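Methylmalonyl-CoA carboxyltransferase 5S subunit (Propionibacterium freudenreichii subsp. shermanii, PDB 1RQB) transfers a carboxyl group from the biotin of the 1.3S subunit to pyruvate, forming oxaloacetate with the help of a bound cobalt ion. Local coordinates at residues W430-F443 / V450-F464. Sequence-based numbering, arbitrary orientation.
Sequences WEKQSKEAATLKGF and VLTYALFPQVAPVFF
V450 and W430 anchor a helix-on-helix contact in the conserved carboxylase domain, away from the cobalt site: helix 430-437 crosses helix 447-455, while the turns that follow, 440-443, pack against helix 460-466. The axes of 430-437 and 450-455 cross at 102° and approach to 9.0 Å. V450 is a knob in the hole formed by W430, Q433, S434 and A437: CG1, anti to its backbone N (chi1 177°), lies over one indole face, 3.8 Å from the centroid of the W430 six-membered ring, a CH-pi contact, while CG2 meets the F443 ring at its edge. Further along, Y453 packs its CB on A437 and its CD1 3.6 Å from L440 CD1, which also touches P461 and F464. Its OH gives a 2.6 Å hydrogen bond to the anti lone pair of E436 OE1; E436 OE2 forms a salt bridge with K432 NZ, its hydrogen bond weak. A phenylalanine in place of Y453 would probably leave E436 OE1 without its hydroxyl donor and the carboxylate freer to turn. Q433, whose NE2 bonds E429, reaches Y453 O through a water 2.7 Å from Q433 OE1. G442 CA makes a CA-H...O contact with F464 O at 3.4 Å; a beta carbon there would clash with that oxygen and, at phi 101°, jam against K441 O. The whole is a single knob-into-hole between steeply crossed helices, continued by a type II turn with glycine third, in the helical carboxylase domain beside the TIM barrel.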
loop_
_atom_site.group_PDB
_atom_site.type_symbol
_atom_site.label_atom_id
_atom_site.label_comp_id
_atom_site.label_asym_id
_atom_site.label_seq_id
_atom_site.Cartn_x
_atom_site.Cartn_y
_atom_site.Cartn_z
ATOM N N TRP A 430 32.743 -12.418 -30.404
ATOM C CA TRP A 430 32.315 -11.167 -31.048
ATOM C C TRP A 430 32.352 -11.258 -32.576
ATOM O O TRP A 430 31.392 -10.871 -33.241
ATOM C CB TRP A 430 33.157 -9.978 -30.577
ATOM C CG TRP A 430 32.675 -8.670 -31.157
ATOM C CD1 TRP A 430 33.261 -7.947 -32.156
ATOM C CD2 TRP A 430 31.481 -7.953 -30.792
ATOM N NE1 TRP A 430 32.510 -6.826 -32.434
ATOM C CE2 TRP A 430 31.413 -6.807 -31.612
ATOM C CE3 TRP A 430 30.466 -8.172 -29.850
ATOM C CZ2 TRP A 430 30.365 -5.876 -31.520
ATOM C CZ3 TRP A 430 29.420 -7.244 -29.758
ATOM C CH2 TRP A 430 29.382 -6.114 -30.589
ATOM N N GLU A 431 33.449 -11.745 -33.150
ATOM C CA GLU A 431 33.543 -11.841 -34.615
ATOM C C GLU A 431 32.430 -12.724 -35.183
ATOM O O GLU A 431 31.830 -12.386 -36.203
ATOM C CB GLU A 431 34.916 -12.368 -35.048
ATOM C CG GLU A 431 35.916 -11.302 -35.524
ATOM C CD GLU A 431 35.850 -9.976 -34.773
ATOM O OE1 GLU A 431 36.057 -9.964 -33.538
ATOM O OE2 GLU A 431 35.601 -8.939 -35.430
ATOM N N LYS A 432 32.146 -13.845 -34.530
ATOM C CA LYS A 432 31.092 -14.762 -34.987
ATOM C C LYS A 432 29.724 -14.078 -34.917
ATOM O O LYS A 432 28.899 -14.219 -35.819
ATOM C CB LYS A 432 31.083 -16.018 -34.114
ATOM C CG LYS A 432 29.951 -16.994 -34.410
ATOM C CD LYS A 432 29.960 -18.153 -33.408
ATOM C CE LYS A 432 28.791 -19.114 -33.617
ATOM N NZ LYS A 432 28.826 -19.779 -34.951
ATOM N N GLN A 433 29.472 -13.355 -33.828
ATOM C CA GLN A 433 28.187 -12.662 -33.657
ATOM C C GLN A 433 28.040 -11.583 -34.731
ATOM O O GLN A 433 26.986 -11.453 -35.351
ATOM C CB GLN A 433 28.104 -11.999 -32.274
ATOM C CG GLN A 433 28.114 -12.954 -31.078
ATOM C CD GLN A 433 26.864 -13.802 -30.990
ATOM O OE1 GLN A 433 25.874 -13.542 -31.673
ATOM N NE2 GLN A 433 26.896 -14.818 -30.137
ATOM N N SER A 434 29.104 -10.813 -34.933
ATOM C CA SER A 434 29.107 -9.719 -35.914
ATOM C C SER A 434 28.807 -10.227 -37.325
ATOM O O SER A 434 28.030 -9.610 -38.053
ATOM C CB SER A 434 30.461 -9.011 -35.930
ATOM O OG SER A 434 30.690 -8.322 -34.718
ATOM N N LYS A 435 29.406 -11.347 -37.715
ATOM C CA LYS A 435 29.215 -11.858 -39.081
ATOM C C LYS A 435 27.772 -12.325 -39.278
ATOM O O LYS A 435 27.143 -12.003 -40.284
ATOM C CB LYS A 435 30.172 -13.016 -39.366
ATOM C CG LYS A 435 31.583 -12.753 -38.885
ATOM C CD LYS A 435 32.110 -11.387 -39.302
ATOM C CE LYS A 435 33.464 -11.127 -38.651
ATOM N NZ LYS A 435 33.733 -9.674 -38.441
ATOM N N GLU A 436 27.255 -13.087 -38.319
ATOM C CA GLU A 436 25.878 -13.595 -38.402
ATOM C C GLU A 436 24.873 -12.442 -38.393
ATOM O O GLU A 436 23.881 -12.467 -39.120
ATOM C CB GLU A 436 25.583 -14.547 -37.241
ATOM C CG GLU A 436 26.387 -15.842 -37.282
ATOM C CD GLU A 436 26.118 -16.734 -36.087
ATOM O OE1 GLU A 436 24.968 -16.740 -35.597
ATOM O OE2 GLU A 436 27.049 -17.442 -35.644
ATOM N N ALA A 437 25.123 -11.428 -37.575
ATOM C CA ALA A 437 24.193 -10.292 -37.496
ATOM C C ALA A 437 24.163 -9.545 -38.831
ATOM O O ALA A 437 23.104 -9.121 -39.292
ATOM C CB ALA A 437 24.613 -9.346 -36.392
ATOM N N ALA A 438 25.333 -9.407 -39.448
ATOM C CA ALA A 438 25.475 -8.670 -40.712
ATOM C C ALA A 438 24.712 -9.334 -41.860
ATOM O O ALA A 438 24.599 -8.749 -42.937
ATOM C CB ALA A 438 26.949 -8.542 -41.072
ATOM N N THR A 439 24.173 -10.533 -41.656
ATOM C CA THR A 439 23.450 -11.216 -42.740
ATOM C C THR A 439 21.940 -10.995 -42.620
ATOM O O THR A 439 21.178 -11.429 -43.483
ATOM C CB THR A 439 23.686 -12.738 -42.720
ATOM O OG1 THR A 439 23.013 -13.311 -41.594
ATOM C CG2 THR A 439 25.174 -13.049 -42.615
ATOM N N LEU A 440 21.498 -10.314 -41.569
ATOM C CA LEU A 440 20.057 -10.103 -41.366
ATOM C C LEU A 440 19.586 -8.813 -42.041
ATOM O O LEU A 440 20.210 -7.761 -41.917
ATOM C CB LEU A 440 19.740 -10.030 -39.869
ATOM C CG LEU A 440 20.147 -11.250 -39.038
ATOM C CD1 LEU A 440 19.858 -10.986 -37.570
ATOM C CD2 LEU A 440 19.383 -12.479 -39.521
ATOM N N LYS A 441 18.466 -8.900 -42.747
ATOM C CA LYS A 441 17.886 -7.716 -43.398
ATOM C C LYS A 441 17.530 -6.698 -42.312
ATOM O O LYS A 441 16.924 -7.049 -41.301
ATOM C CB LYS A 441 16.623 -8.116 -44.166
ATOM C CG LYS A 441 15.904 -6.952 -44.832
ATOM C CD LYS A 441 14.621 -7.413 -45.506
ATOM C CE LYS A 441 13.876 -6.240 -46.131
ATOM N NZ LYS A 441 12.546 -6.645 -46.674
ATOM N N GLY A 442 17.911 -5.439 -42.515
ATOM C CA GLY A 442 17.622 -4.414 -41.529
ATOM C C GLY A 442 18.796 -4.055 -40.628
ATOM O O GLY A 442 18.812 -2.980 -40.030
ATOM N N PHE A 443 19.774 -4.953 -40.517
ATOM C CA PHE A 443 20.970 -4.716 -39.697
ATOM C C PHE A 443 21.582 -3.366 -40.081
ATOM O O PHE A 443 21.821 -3.104 -41.258
ATOM C CB PHE A 443 21.965 -5.864 -39.923
ATOM C CG PHE A 443 23.276 -5.686 -39.221
ATOM C CD1 PHE A 443 24.425 -5.383 -39.941
ATOM C CD2 PHE A 443 23.367 -5.827 -37.839
ATOM C CE1 PHE A 443 25.651 -5.221 -39.301
ATOM C CE2 PHE A 443 24.587 -5.665 -37.184
ATOM C CZ PHE A 443 25.735 -5.361 -37.917
ATOM N N VAL A 450 24.717 -5.509 -33.227
ATOM C CA VAL A 450 25.341 -6.824 -33.019
ATOM C C VAL A 450 24.996 -7.299 -31.606
ATOM O O VAL A 450 24.724 -8.476 -31.376
ATOM C CB VAL A 450 26.888 -6.759 -33.192
ATOM C CG1 VAL A 450 27.516 -8.119 -32.889
ATOM C CG2 VAL A 450 27.235 -6.331 -34.627
ATOM N N LEU A 451 24.985 -6.369 -30.655
ATOM C CA LEU A 451 24.633 -6.715 -29.270
ATOM C C LEU A 451 23.181 -7.197 -29.227
ATOM O O LEU A 451 22.858 -8.178 -28.559
ATOM C CB LEU A 451 24.822 -5.501 -28.351
ATOM C CG LEU A 451 26.290 -5.164 -28.105
ATOM C CD1 LEU A 451 26.439 -3.774 -27.527
ATOM C CD2 LEU A 451 26.893 -6.212 -27.167
ATOM N N THR A 452 22.299 -6.521 -29.957
ATOM C CA THR A 452 20.893 -6.947 -29.951
ATOM C C THR A 452 20.801 -8.389 -30.452
ATOM O O THR A 452 20.058 -9.204 -29.905
ATOM C CB THR A 452 20.016 -6.028 -30.829
ATOM O OG1 THR A 452 19.970 -4.727 -30.239
ATOM C CG2 THR A 452 18.585 -6.569 -30.930
ATOM N N TYR A 453 21.571 -8.707 -31.485
ATOM C CA TYR A 453 21.558 -10.065 -32.045
ATOM C C TYR A 453 22.164 -11.059 -31.051
ATOM O O TYR A 453 21.658 -12.168 -30.882
ATOM C CB TYR A 453 22.350 -10.115 -33.354
ATOM C CG TYR A 453 22.456 -11.504 -33.914
ATOM C CD1 TYR A 453 21.349 -12.134 -34.477
ATOM C CD2 TYR A 453 23.654 -12.224 -33.822
ATOM C CE1 TYR A 453 21.423 -13.457 -34.934
ATOM C CE2 TYR A 453 23.740 -13.545 -34.278
ATOM C CZ TYR A 453 22.620 -14.151 -34.829
ATOM O OH TYR A 453 22.690 -15.455 -35.262
ATOM N N ALA A 454 23.246 -10.675 -30.386
ATOM C CA ALA A 454 23.894 -11.582 -29.427
ATOM C C ALA A 454 22.983 -11.851 -28.226
ATOM O O ALA A 454 22.950 -12.962 -27.695
ATOM C CB ALA A 454 25.223 -10.973 -28.950
ATOM N N LEU A 455 22.238 -10.833 -27.807
ATOM C CA LEU A 455 21.368 -10.948 -26.626
ATOM C C LEU A 455 20.051 -11.660 -26.942
ATOM O O LEU A 455 19.545 -12.416 -26.114
ATOM C CB LEU A 455 21.072 -9.554 -26.060
ATOM C CG LEU A 455 22.273 -8.801 -25.489
ATOM C CD1 LEU A 455 21.891 -7.360 -25.163
ATOM C CD2 LEU A 455 22.759 -9.515 -24.251
ATOM N N PHE A 456 19.489 -11.417 -28.125
ATOM C CA PHE A 456 18.191 -12.005 -28.490
ATOM C C PHE A 456 18.225 -12.497 -29.940
ATOM O O PHE A 456 17.563 -11.945 -30.816
ATOM C CB PHE A 456 17.081 -10.953 -28.296
ATOM C CG PHE A 456 16.965 -10.463 -26.874
ATOM C CD1 PHE A 456 17.638 -9.318 -26.456
ATOM C CD2 PHE A 456 16.255 -11.205 -25.931
ATOM C CE1 PHE A 456 17.613 -8.922 -25.124
ATOM C CE2 PHE A 456 16.223 -10.816 -24.591
ATOM C CZ PHE A 456 16.904 -9.676 -24.188
ATOM N N PRO A 457 18.980 -13.569 -30.199
ATOM C CA PRO A 457 19.127 -14.157 -31.541
ATOM C C PRO A 457 17.833 -14.459 -32.300
ATOM O O PRO A 457 17.775 -14.300 -33.518
ATOM C CB PRO A 457 19.897 -15.454 -31.284
ATOM C CG PRO A 457 20.547 -15.254 -29.961
ATOM C CD PRO A 457 19.575 -14.438 -29.169
ATOM N N GLN A 458 16.804 -14.885 -31.575
ATOM C CA GLN A 458 15.531 -15.299 -32.184
ATOM C C GLN A 458 14.592 -14.118 -32.442
ATOM O O GLN A 458 13.669 -14.232 -33.246
ATOM C CB GLN A 458 14.836 -16.310 -31.273
ATOM C CG GLN A 458 15.731 -17.470 -30.845
ATOM C CD GLN A 458 16.322 -18.235 -32.016
ATOM O OE1 GLN A 458 17.379 -18.852 -31.893
ATOM N NE2 GLN A 458 15.633 -18.209 -33.154
ATOM N N VAL A 459 14.806 -12.990 -31.773
ATOM C CA VAL A 459 13.925 -11.829 -31.968
ATOM C C VAL A 459 14.575 -10.812 -32.909
ATOM O O VAL A 459 13.893 -10.137 -33.677
ATOM C CB VAL A 459 13.622 -11.127 -30.626
ATOM C CG1 VAL A 459 12.719 -9.911 -30.860
ATOM C CG2 VAL A 459 12.969 -12.106 -29.667
ATOM N N ALA A 460 15.897 -10.720 -32.851
ATOM C CA ALA A 460 16.659 -9.758 -33.659
ATOM C C ALA A 460 16.240 -9.783 -35.131
ATOM O O ALA A 460 16.037 -8.730 -35.734
ATOM C CB ALA A 460 18.158 -10.032 -33.529
ATOM N N PRO A 461 16.121 -10.973 -35.745
ATOM C CA PRO A 461 15.723 -10.998 -37.161
ATOM C C PRO A 461 14.415 -10.265 -37.470
ATOM O O PRO A 461 14.348 -9.450 -38.390
ATOM C CB PRO A 461 15.621 -12.492 -37.466
ATOM C CG PRO A 461 16.681 -13.076 -36.578
ATOM C CD PRO A 461 16.443 -12.330 -35.273
ATOM N N VAL A 462 13.376 -10.570 -36.703
ATOM C CA VAL A 462 12.062 -9.946 -36.915
ATOM C C VAL A 462 12.136 -8.449 -36.604
ATOM O O VAL A 462 11.610 -7.621 -37.347
ATOM C CB VAL A 462 10.988 -10.594 -36.021
ATOM C CG1 VAL A 462 9.677 -9.811 -36.118
ATOM C CG2 VAL A 462 10.760 -12.031 -36.454
ATOM N N PHE A 463 12.806 -8.095 -35.517
ATOM C CA PHE A 463 12.903 -6.679 -35.133
ATOM C C PHE A 463 13.603 -5.860 -36.221
ATOM O O PHE A 463 13.111 -4.807 -36.625
ATOM C CB PHE A 463 13.657 -6.525 -33.808
ATOM C CG PHE A 463 13.938 -5.099 -33.444
ATOM C CD1 PHE A 463 12.894 -4.181 -33.325
ATOM C CD2 PHE A 463 15.239 -4.657 -33.265
ATOM C CE1 PHE A 463 13.149 -2.844 -33.035
ATOM C CE2 PHE A 463 15.506 -3.314 -32.974
ATOM C CZ PHE A 463 14.461 -2.411 -32.860
ATOM N N PHE A 464 14.749 -6.336 -36.698
ATOM C CA PHE A 464 15.516 -5.596 -37.711
ATOM C C PHE A 464 14.678 -5.362 -38.969
ATOM O O PHE A 464 14.818 -4.339 -39.639
ATOM C CB PHE A 464 16.787 -6.365 -38.097
ATOM C CG PHE A 464 17.861 -6.367 -37.036
ATOM C CD1 PHE A 464 18.933 -7.250 -37.129
ATOM C CD2 PHE A 464 17.813 -5.485 -35.960
ATOM C CE1 PHE A 464 19.946 -7.256 -36.165
ATOM C CE2 PHE A 464 18.820 -5.481 -34.991
ATOM C CZ PHE A 464 19.888 -6.370 -35.094
HETATM O O HOH W 1 23.831 -15.462 -28.584
HETATM O O HOH W 2 23.431 -14.612 -31.264
HETATM O O HOH W 3 16.186 -9.276 -40.284
#